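Probable ferredoxin-dependent nitrite reductase NirA (PDB 1ZJ8) catalyses the six-electron reduction of sulfite to sulfide with electrons from ferredoxin, using one siroheme and one [4Fe-4S] cluster per subunit. Local coordinates at residues L436-T441 and G490-D495; R442-H447 and V527-L532; A479-Q482 and F488-Q491. One frame throughout, in Å; residues are numbered along the deposited sequence.

All three contacts lie on one side of the chain's centre, in the second 4Fe-4S domain, and all reach the mixed beta-sheet that contains strands 486-494 and 520-528. Contacts 1 and 3 share Gly490 and Gln491 on strand 486-494, their centres about 11 Å apart. Contact 2 joins helix 442-455 to the end of strand 520-528, its centre about 11 Å from contact 1 and about 13 Å from contact 3. The first segments follow one another as 436-441, 442-447 and 479-482; the second as 488-491, 490-495 and 527-532. Loop 436-441 beside the cluster, helical segment 442-447 with its siroheme-binding Arg442, and loop 479-482 thus all meet one sheet.

Contact 1 of 3, residues L436-T441 and G490-D495; sequences LSFAET and GQMIDD. With SF4 (iron/sulfur cluster), chain D.
Phe438 sets its ring beside the backbone of Gly490 and Gln491, with CD2 3.8 Å from Gln491 CA. Gly490 O arrives at the ring edge, near the ring plane, and stands 3.6 Å from Phe438 CD2, so the carbonyl oxygen faces the electropositive rim of the ring and not its pi cloud. The ring gets there because CG lies anti to the carbonyl carbon of Phe438 (chi1 -56°). Met492 bends at chi2 and chi3 and folds its methyl group back over the loop. Its CE rests 3.8 Å from Phe438 CB and 3.3 Å from Phe438 O, while Met492 CG passes 4.1 Å from Phe438 CD1. Beside them, Ala439 turns its methyl group toward Gly490, where the strand has no side chain. One residue before the phenylalanine, Ser437 CB sits 3.3 Å from S2 of the iron-sulfur cluster, and the backbone of Phe438 is hydrogen-bonded to Gly473, next to Cys474 of the cluster pocket, a probable cluster ligand. Gly490 and Gln491 are paired in turn with Asn472 and Gly503. Between the two segments the chemistry is thus apolar packing and carbonyl-to-carbon contacts, consistent with shape, more than directed polar bonds, matching loop to strand.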
# COMPACT_ATOMS: atom_id res chain seq x y z
N LEU A 436 5.19 15.95 0.44
CA LEU A 436 4.78 16.12 -0.96
C LEU A 436 3.29 16.39 -1.19
O LEU A 436 2.84 16.44 -2.34
CB LEU A 436 5.21 14.90 -1.78
CG LEU A 436 6.66 14.46 -1.54
CD1 LEU A 436 6.95 13.22 -2.40
CD2 LEU A 436 7.65 15.60 -1.82
N SER A 437 2.54 16.58 -0.10
CA SER A 437 1.08 16.79 -0.13
C SER A 437 0.66 18.24 -0.27
O SER A 437 1.30 19.14 0.27
CB SER A 437 0.46 16.27 1.18
OG SER A 437 1.47 16.16 2.18
N PHE A 438 -0.45 18.45 -0.97
CA PHE A 438 -1.07 19.78 -1.09
C PHE A 438 -2.33 19.88 -0.20
O PHE A 438 -2.85 20.98 0.03
CB PHE A 438 -1.40 20.07 -2.56
CG PHE A 438 -0.22 19.97 -3.45
CD1 PHE A 438 0.88 20.81 -3.26
CD2 PHE A 438 -0.18 19.01 -4.46
CE1 PHE A 438 2.01 20.71 -4.08
CE2 PHE A 438 0.96 18.90 -5.29
CZ PHE A 438 2.05 19.76 -5.09
N ALA A 439 -2.78 18.74 0.32
CA ALA A 439 -3.99 18.69 1.13
C ALA A 439 -3.91 17.67 2.26
O ALA A 439 -3.05 16.77 2.30
CB ALA A 439 -5.20 18.38 0.27
N GLU A 440 -4.84 17.87 3.19
CA GLU A 440 -5.01 17.02 4.34
C GLU A 440 -5.94 15.85 3.97
O GLU A 440 -6.95 16.03 3.30
CB GLU A 440 -5.56 17.85 5.51
CG GLU A 440 -5.65 17.09 6.81
CD GLU A 440 -4.33 16.41 7.15
OE1 GLU A 440 -3.39 17.18 7.46
OE2 GLU A 440 -4.24 15.14 7.09
N THR A 441 -5.58 14.66 4.40
CA THR A 441 -6.27 13.45 3.97
C THR A 441 -6.69 12.55 5.13
O THR A 441 -7.88 12.24 5.26
CB THR A 441 -5.38 12.64 3.00
OG1 THR A 441 -4.07 12.49 3.57
CG2 THR A 441 -5.27 13.34 1.67
N GLY A 490 -5.32 15.37 -4.68
CA GLY A 490 -5.08 16.68 -4.08
C GLY A 490 -4.12 17.53 -4.89
O GLY A 490 -3.05 17.04 -5.32
N GLN A 491 -4.50 18.79 -5.10
CA GLN A 491 -3.67 19.77 -5.78
C GLN A 491 -4.08 21.16 -5.31
O GLN A 491 -5.09 21.32 -4.63
CB GLN A 491 -3.71 19.63 -7.31
CG GLN A 491 -5.00 20.03 -8.03
CD GLN A 491 -4.96 19.72 -9.55
OE1 GLN A 491 -5.74 20.28 -10.34
NE2 GLN A 491 -4.05 18.84 -9.96
N MET A 492 -3.26 22.16 -5.62
CA MET A 492 -3.61 23.55 -5.32
C MET A 492 -4.57 24.06 -6.38
O MET A 492 -4.45 23.70 -7.57
CB MET A 492 -2.38 24.44 -5.22
CG MET A 492 -1.45 24.10 -4.06
SD MET A 492 -2.12 24.56 -2.46
CE MET A 492 -3.35 23.32 -2.21
N ILE A 493 -5.54 24.85 -5.94
CA ILE A 493 -6.51 25.49 -6.85
C ILE A 493 -6.73 26.97 -6.48
O ILE A 493 -6.18 27.44 -5.48
CB ILE A 493 -7.85 24.73 -6.87
CG1 ILE A 493 -8.61 24.87 -5.55
CG2 ILE A 493 -7.63 23.24 -7.18
CD1 ILE A 493 -10.07 24.52 -5.68
N ASP A 494 -7.52 27.69 -7.27
CA ASP A 494 -7.74 29.14 -7.05
C ASP A 494 -9.24 29.52 -6.99
O ASP A 494 -10.07 28.94 -7.72
CB ASP A 494 -6.99 29.95 -8.14
CG ASP A 494 -7.07 31.48 -7.91
OD1 ASP A 494 -6.48 32.00 -6.93
OD2 ASP A 494 -7.71 32.17 -8.76
N ASP A 495 -9.58 30.47 -6.12
CA ASP A 495 -10.91 31.13 -6.11
C ASP A 495 -10.83 32.63 -5.74
O ASP A 495 -10.08 33.01 -4.83
CB ASP A 495 -11.87 30.41 -5.16
CG ASP A 495 -11.40 30.44 -3.71
OD1 ASP A 495 -10.25 30.88 -3.43
OD2 ASP A 495 -12.19 30.02 -2.84
FE1 SF4 D . 1.40 12.11 -1.93
FE2 SF4 D . 1.58 9.64 -0.77
FE3 SF4 D . 2.23 11.89 0.65
FE4 SF4 D . -0.34 11.18 0.04
S1 SF4 D . 1.10 10.04 1.43
S2 SF4 D . 0.59 13.31 -0.16
S3 SF4 D . -0.13 10.39 -2.11
S4 SF4 D . 3.33 11.10 -1.20

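Contact 2 of 3, residues R442-H447 and V527-L532; sequences RVRAQH and VTSDEL. With SRM (siroheme), chain E.
Arg444 stretches from helix 442-455 to the turn after strand 520-528, its guanidinium reaching Ser529 and Leu532. CG is anti to the backbone N (chi1 -171°), which sends the chain off the helix, and bends at chi2 and chi3 then turn the head group into the turn. Ser529 O lies over one face of the guanidinium, though an implausibly short approach to NH1 makes the exact placement doubtful. Leu532 comes instead at the edge, with CG 3.4 Å from Arg444 NH1. Along the aliphatic part, Arg444 CD is 3.7 Å from Ser529 OG. Two residues earlier, Arg442 takes another course: extended to CD and bent at chi3, it gives NH2 to siroheme O3B in a nearly straight hydrogen bond of 2.6 Å (164°). Ser529 and Leu532 also pack on Phe504 of strand 500-508, and Leu532 touches Phe488 of strand 486-494. The contact therefore lies where helix 442-455 passes the junction between strand 520-528 and helix 532-545, while Val443 and Gln446 lean on Arg363 of strand 363-365.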
# COMPACT_ATOMS: atom_id res chain seq x y z
N ARG A 442 -5.73 12.12 5.96
CA ARG A 442 -6.05 11.16 7.01
C ARG A 442 -6.92 11.74 8.11
O ARG A 442 -7.81 11.06 8.63
CB ARG A 442 -4.82 10.45 7.61
CG ARG A 442 -5.25 9.07 8.20
CD ARG A 442 -4.16 8.20 8.83
NE ARG A 442 -3.06 7.87 7.93
CZ ARG A 442 -3.12 7.09 6.86
NH1 ARG A 442 -4.26 6.54 6.48
NH2 ARG A 442 -2.04 6.87 6.13
N VAL A 443 -6.71 13.01 8.46
CA VAL A 443 -7.53 13.67 9.48
C VAL A 443 -8.93 14.03 8.92
O VAL A 443 -9.96 13.85 9.60
CB VAL A 443 -6.82 14.94 10.03
CG1 VAL A 443 -7.52 15.42 11.33
CG2 VAL A 443 -5.31 14.66 10.27
N ARG A 444 -8.94 14.53 7.69
CA ARG A 444 -10.17 14.84 6.98
C ARG A 444 -11.12 13.65 7.02
O ARG A 444 -12.29 13.78 7.41
CB ARG A 444 -9.86 15.18 5.53
CG ARG A 444 -11.06 15.72 4.75
CD ARG A 444 -11.35 17.17 5.13
NE ARG A 444 -12.75 17.42 5.41
CZ ARG A 444 -13.70 17.51 4.50
NH1 ARG A 444 -13.41 17.36 3.23
NH2 ARG A 444 -14.95 17.75 4.85
N ALA A 445 -10.58 12.50 6.63
CA ALA A 445 -11.30 11.24 6.59
C ALA A 445 -11.97 10.92 7.91
O ALA A 445 -13.03 10.31 7.93
CB ALA A 445 -10.35 10.10 6.25
N GLN A 446 -11.34 11.32 9.01
CA GLN A 446 -11.89 11.01 10.34
C GLN A 446 -13.20 11.74 10.60
O GLN A 446 -14.04 11.27 11.37
CB GLN A 446 -10.88 11.37 11.45
CG GLN A 446 -9.49 10.77 11.30
CD GLN A 446 -9.54 9.29 11.13
OE1 GLN A 446 -10.38 8.62 11.73
NE2 GLN A 446 -8.66 8.75 10.30
N HIS A 447 -13.37 12.90 9.95
CA HIS A 447 -14.59 13.69 10.04
C HIS A 447 -15.55 13.37 8.91
O HIS A 447 -16.77 13.53 9.05
CB HIS A 447 -14.27 15.19 9.94
CG HIS A 447 -13.41 15.72 11.05
ND1 HIS A 447 -12.03 15.64 11.03
CD2 HIS A 447 -13.73 16.37 12.19
CE1 HIS A 447 -11.54 16.20 12.13
NE2 HIS A 447 -12.56 16.65 12.85
N VAL A 527 -12.65 20.40 -6.76
CA VAL A 527 -13.48 20.28 -5.55
C VAL A 527 -12.65 20.70 -4.36
O VAL A 527 -11.60 20.11 -4.08
CB VAL A 527 -14.01 18.83 -5.34
CG1 VAL A 527 -14.75 18.72 -4.00
CG2 VAL A 527 -14.92 18.40 -6.48
N THR A 528 -13.09 21.74 -3.66
CA THR A 528 -12.35 22.21 -2.50
C THR A 528 -12.53 21.25 -1.35
O THR A 528 -13.55 20.58 -1.23
CB THR A 528 -12.84 23.58 -2.06
OG1 THR A 528 -14.26 23.64 -2.24
CG2 THR A 528 -12.16 24.67 -2.88
N SER A 529 -11.52 21.21 -0.49
CA SER A 529 -11.54 20.31 0.66
C SER A 529 -12.76 20.49 1.57
O SER A 529 -13.14 19.58 2.28
CB SER A 529 -10.27 20.48 1.47
OG SER A 529 -10.28 19.60 2.56
N ASP A 530 -13.38 21.67 1.56
CA ASP A 530 -14.61 21.87 2.32
C ASP A 530 -15.81 21.21 1.62
O ASP A 530 -16.76 20.79 2.26
CB ASP A 530 -14.91 23.36 2.50
CG ASP A 530 -13.75 24.12 3.16
OD1 ASP A 530 -13.39 23.81 4.32
OD2 ASP A 530 -13.22 25.03 2.49
N GLU A 531 -15.76 21.15 0.30
CA GLU A 531 -16.89 20.64 -0.49
C GLU A 531 -16.97 19.12 -0.66
O GLU A 531 -17.91 18.64 -1.28
CB GLU A 531 -16.85 21.24 -1.90
CG GLU A 531 -17.00 22.75 -2.00
CD GLU A 531 -16.66 23.30 -3.41
OE1 GLU A 531 -15.74 22.73 -4.07
OE2 GLU A 531 -17.29 24.30 -3.84
N LEU A 532 -16.00 18.36 -0.14
CA LEU A 532 -15.93 16.93 -0.45
C LEU A 532 -17.22 16.20 -0.10
O LEU A 532 -17.71 15.41 -0.89
CB LEU A 532 -14.77 16.26 0.29
CG LEU A 532 -13.31 16.55 -0.09
CD1 LEU A 532 -12.38 15.80 0.81
CD2 LEU A 532 -13.06 16.14 -1.51
FE SRM E . 3.79 5.64 -1.06
CHA SRM E . 6.08 8.16 -1.37
CHB SRM E . 2.75 6.97 1.83
CHC SRM E . 1.65 3.21 -0.74
CHD SRM E . 3.25 5.70 -4.47
NA SRM E . 4.44 7.13 0.11
C1A SRM E . 5.47 7.98 -0.12
C2A SRM E . 5.91 8.73 1.10
CMA SRM E . 7.09 8.05 1.71
CDA SRM E . 6.11 10.20 0.84
CEA SRM E . 7.50 10.74 0.71
O3A SRM E . 8.21 10.33 -0.21
O4A SRM E . 7.93 11.58 1.52
C3A SRM E . 4.70 8.58 1.96
CAA SRM E . 4.99 8.37 3.41
CBA SRM E . 5.01 9.77 3.96
CCA SRM E . 4.53 9.79 5.38
O1A SRM E . 3.56 9.07 5.70
O2A SRM E . 5.14 10.51 6.21
C4A SRM E . 3.93 7.49 1.29
NB SRM E . 2.56 5.11 0.38
C1B SRM E . 2.25 5.71 1.53
C2B SRM E . 1.36 4.90 2.44
CMB SRM E . 1.72 5.00 3.90
CDB SRM E . -0.03 5.41 2.27
CEB SRM E . -1.11 4.79 3.07
O3B SRM E . -1.72 5.41 3.97
O4B SRM E . -1.39 3.62 2.82
C3B SRM E . 1.53 3.54 1.81
CAB SRM E . 2.73 2.82 2.39
CBB SRM E . 2.60 1.33 2.26
CCB SRM E . 3.90 0.67 2.63
O1B SRM E . 4.04 0.13 3.72
O2B SRM E . 4.84 0.63 1.84
C4B SRM E . 1.93 3.94 0.41
NC SRM E . 2.61 4.76 -2.31
C1C SRM E . 1.92 3.63 -2.04
C2C SRM E . 1.17 3.17 -3.11
CDC SRM E . 0.10 2.13 -3.15
CEC SRM E . 0.41 0.70 -3.31
O3C SRM E . 1.59 0.30 -3.23
O4C SRM E . -0.56 -0.04 -3.53
C3C SRM E . 1.62 3.93 -4.15
CAC SRM E . 1.05 3.71 -5.51
CBC SRM E . 1.40 2.45 -6.28
CCC SRM E . 2.77 2.62 -6.91
O1C SRM E . 3.81 2.62 -6.19
O2C SRM E . 2.81 2.78 -8.15
C4C SRM E . 2.53 4.84 -3.66
ND SRM E . 4.76 6.47 -2.63
C1D SRM E . 4.24 6.50 -3.87
C2D SRM E . 4.85 7.54 -4.60
CAD SRM E . 5.01 7.50 -6.11
CBD SRM E . 6.27 6.93 -6.68
CCD SRM E . 6.49 6.72 -8.15
O1D SRM E . 6.61 5.54 -8.54
O2D SRM E . 6.54 7.69 -8.95
C3D SRM E . 5.76 8.14 -3.74
CDD SRM E . 6.93 8.97 -4.17
CED SRM E . 8.20 8.38 -4.73
O3D SRM E . 8.44 7.17 -4.65
O4D SRM E . 9.05 9.09 -5.30
C4D SRM E . 5.69 7.47 -2.53

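Contact 3 of 3, residues A479-Q482 and F488-Q491; sequences ARIQ and FKGQ. With SRM (siroheme), chain E.
Ile481 meets strand 486-494 mostly through a single methyl group, CD1, which presses on the aliphatic stem of a lysine whose charged end is bound in another direction. CD1 of Ile481 lies 3.8 Å from Lys489 CB and 3.9 Å from Lys489 CG, the two side chains running at a slant to one another. CG1 of Ile481 stands anti to the carbonyl carbon (chi1 -59°), and the outer bond is extended (chi2 163°), which carries CD1 out to the stem. Lower on the same branch, Ile481 CG1 is 4.0 Å from Phe488 O. Lys489 is extended through chi1 and chi2 and bends at chi3, and NZ is hydrogen-bonded to Gln505 on strand 500-508. The side chain of Phe488 leaves the strand on the other side and packs on Leu532, Tyr535 and Ile536 of helix 532-545.

The residue before the isoleucine turns to the cofactor. Arg480 bends at chi2 and chi3 and offers NH1 to siroheme O4C, a weak hydrogen bond of 3.1 Å (128°), while its CD lies 3.3 Å from the same oxygen. Asp140 O also takes NH1, Pro388 O takes NH2, and Tyr389 forms a cation-pi pair with the arginine, an arrangement that should limit its swing. The positive group would be expected to stabilise the siroheme carboxylate that carries O4C.

Ser477 OG accepts from Ile481 N and also pairs with Gln482 OE1, tying this loop to the cluster pocket. The arrangement is typical of the siroheme and [4Fe-4S] site of nitrite and sulfite reductases, where the loop just after Cys478, the probable cysteine bridge between cluster and siroheme iron, contributes to the siroheme pocket.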
# COMPACT_ATOMS: atom_id res chain seq x y z
N ALA A 479 -2.88 6.18 -2.06
CA ALA A 479 -4.17 5.63 -1.66
C ALA A 479 -4.97 5.30 -2.90
O ALA A 479 -6.20 5.28 -2.86
CB ALA A 479 -4.93 6.59 -0.76
N ARG A 480 -4.28 5.06 -4.02
CA ARG A 480 -4.89 4.50 -5.22
C ARG A 480 -6.04 5.33 -5.81
O ARG A 480 -7.20 4.93 -5.76
CB ARG A 480 -5.29 3.03 -4.95
CG ARG A 480 -4.13 2.01 -5.17
CD ARG A 480 -3.60 1.30 -3.93
NE ARG A 480 -4.48 0.21 -3.52
CZ ARG A 480 -4.22 -0.65 -2.54
NH1 ARG A 480 -3.09 -0.60 -1.84
NH2 ARG A 480 -5.12 -1.59 -2.27
N ILE A 481 -5.70 6.47 -6.40
CA ILE A 481 -6.65 7.41 -7.02
C ILE A 481 -7.47 6.82 -8.18
O ILE A 481 -8.70 6.98 -8.27
CB ILE A 481 -5.89 8.61 -7.66
CG1 ILE A 481 -5.06 9.36 -6.63
CG2 ILE A 481 -6.89 9.58 -8.34
CD1 ILE A 481 -4.01 10.25 -7.23
N GLN A 482 -6.77 6.14 -9.08
CA GLN A 482 -7.31 5.85 -10.40
C GLN A 482 -8.14 4.60 -10.38
O GLN A 482 -8.68 4.21 -11.42
CB GLN A 482 -6.20 5.72 -11.45
CG GLN A 482 -5.27 6.94 -11.59
CD GLN A 482 -4.12 6.90 -10.61
OE1 GLN A 482 -4.21 6.25 -9.56
NE2 GLN A 482 -3.02 7.57 -10.95
N PHE A 488 -9.83 11.01 -5.40
CA PHE A 488 -9.52 12.42 -5.25
C PHE A 488 -8.01 12.61 -5.31
O PHE A 488 -7.28 11.97 -4.55
CB PHE A 488 -10.07 12.96 -3.93
CG PHE A 488 -11.57 13.00 -3.88
CD1 PHE A 488 -12.26 14.12 -4.29
CD2 PHE A 488 -12.30 11.92 -3.40
CE1 PHE A 488 -13.64 14.16 -4.23
CE2 PHE A 488 -13.69 11.97 -3.34
CZ PHE A 488 -14.35 13.09 -3.76
N LYS A 489 -7.56 13.48 -6.21
CA LYS A 489 -6.13 13.82 -6.32
C LYS A 489 -5.95 15.24 -5.84
O LYS A 489 -6.37 16.19 -6.51
CB LYS A 489 -5.61 13.68 -7.76
CG LYS A 489 -4.09 14.07 -7.95
CD LYS A 489 -3.55 13.78 -9.37
CE LYS A 489 -4.44 14.34 -10.50
NZ LYS A 489 -3.97 13.93 -11.85
N GLY A 490 -5.32 15.37 -4.68
CA GLY A 490 -5.08 16.68 -4.08
C GLY A 490 -4.12 17.53 -4.89
O GLY A 490 -3.05 17.04 -5.32
N GLN A 491 -4.50 18.79 -5.10
CA GLN A 491 -3.67 19.77 -5.78
C GLN A 491 -4.08 21.16 -5.31
O GLN A 491 -5.09 21.32 -4.63
CB GLN A 491 -3.71 19.63 -7.31
CG GLN A 491 -5.00 20.03 -8.03
CD GLN A 491 -4.96 19.72 -9.55
OE1 GLN A 491 -5.74 20.28 -10.34
NE2 GLN A 491 -4.05 18.84 -9.96
FE SRM E . 3.79 5.64 -1.06
CHA SRM E . 6.08 8.16 -1.37
CHB SRM E . 2.75 6.97 1.83
CHC SRM E . 1.65 3.21 -0.74
CHD SRM E . 3.25 5.70 -4.47
NA SRM E . 4.44 7.13 0.11
C1A SRM E . 5.47 7.98 -0.12
C2A SRM E . 5.91 8.73 1.10
CMA SRM E . 7.09 8.05 1.71
CDA SRM E . 6.11 10.20 0.84
CEA SRM E . 7.50 10.74 0.71
O3A SRM E . 8.21 10.33 -0.21
O4A SRM E . 7.93 11.58 1.52
C3A SRM E . 4.70 8.58 1.96
CAA SRM E . 4.99 8.37 3.41
CBA SRM E . 5.01 9.77 3.96
CCA SRM E . 4.53 9.79 5.38
O1A SRM E . 3.56 9.07 5.70
O2A SRM E . 5.14 10.51 6.21
C4A SRM E . 3.93 7.49 1.29
NB SRM E . 2.56 5.11 0.38
C1B SRM E . 2.25 5.71 1.53
C2B SRM E . 1.36 4.90 2.44
CMB SRM E . 1.72 5.00 3.90
CDB SRM E . -0.03 5.41 2.27
CEB SRM E . -1.11 4.79 3.07
O3B SRM E . -1.72 5.41 3.97
O4B SRM E . -1.39 3.62 2.82
C3B SRM E . 1.53 3.54 1.81
CAB SRM E . 2.73 2.82 2.39
CBB SRM E . 2.60 1.33 2.26
CCB SRM E . 3.90 0.67 2.63
O1B SRM E . 4.04 0.13 3.72
O2B SRM E . 4.84 0.63 1.84
C4B SRM E . 1.93 3.94 0.41
NC SRM E . 2.61 4.76 -2.31
C1C SRM E . 1.92 3.63 -2.04
C2C SRM E . 1.17 3.17 -3.11
CDC SRM E . 0.10 2.13 -3.15
CEC SRM E . 0.41 0.70 -3.31
O3C SRM E . 1.59 0.30 -3.23
O4C SRM E . -0.56 -0.04 -3.53
C3C SRM E . 1.62 3.93 -4.15
CAC SRM E . 1.05 3.71 -5.51
CBC SRM E . 1.40 2.45 -6.28
CCC SRM E . 2.77 2.62 -6.91
O1C SRM E . 3.81 2.62 -6.19
O2C SRM E . 2.81 2.78 -8.15
C4C SRM E . 2.53 4.84 -3.66
ND SRM E . 4.76 6.47 -2.63
C1D SRM E . 4.24 6.50 -3.87
C2D SRM E . 4.85 7.54 -4.60
CAD SRM E . 5.01 7.50 -6.11
CBD SRM E . 6.27 6.93 -6.68
CCD SRM E . 6.49 6.72 -8.15
O1D SRM E . 6.61 5.54 -8.54
O2D SRM E . 6.54 7.69 -8.95
C3D SRM E . 5.76 8.14 -3.74
CDD SRM E . 6.93 8.97 -4.17
CED SRM E . 8.20 8.38 -4.73
O3D SRM E . 8.44 7.17 -4.65
O4D SRM E . 9.05 9.09 -5.30
C4D SRM E . 5.69 7.47 -2.53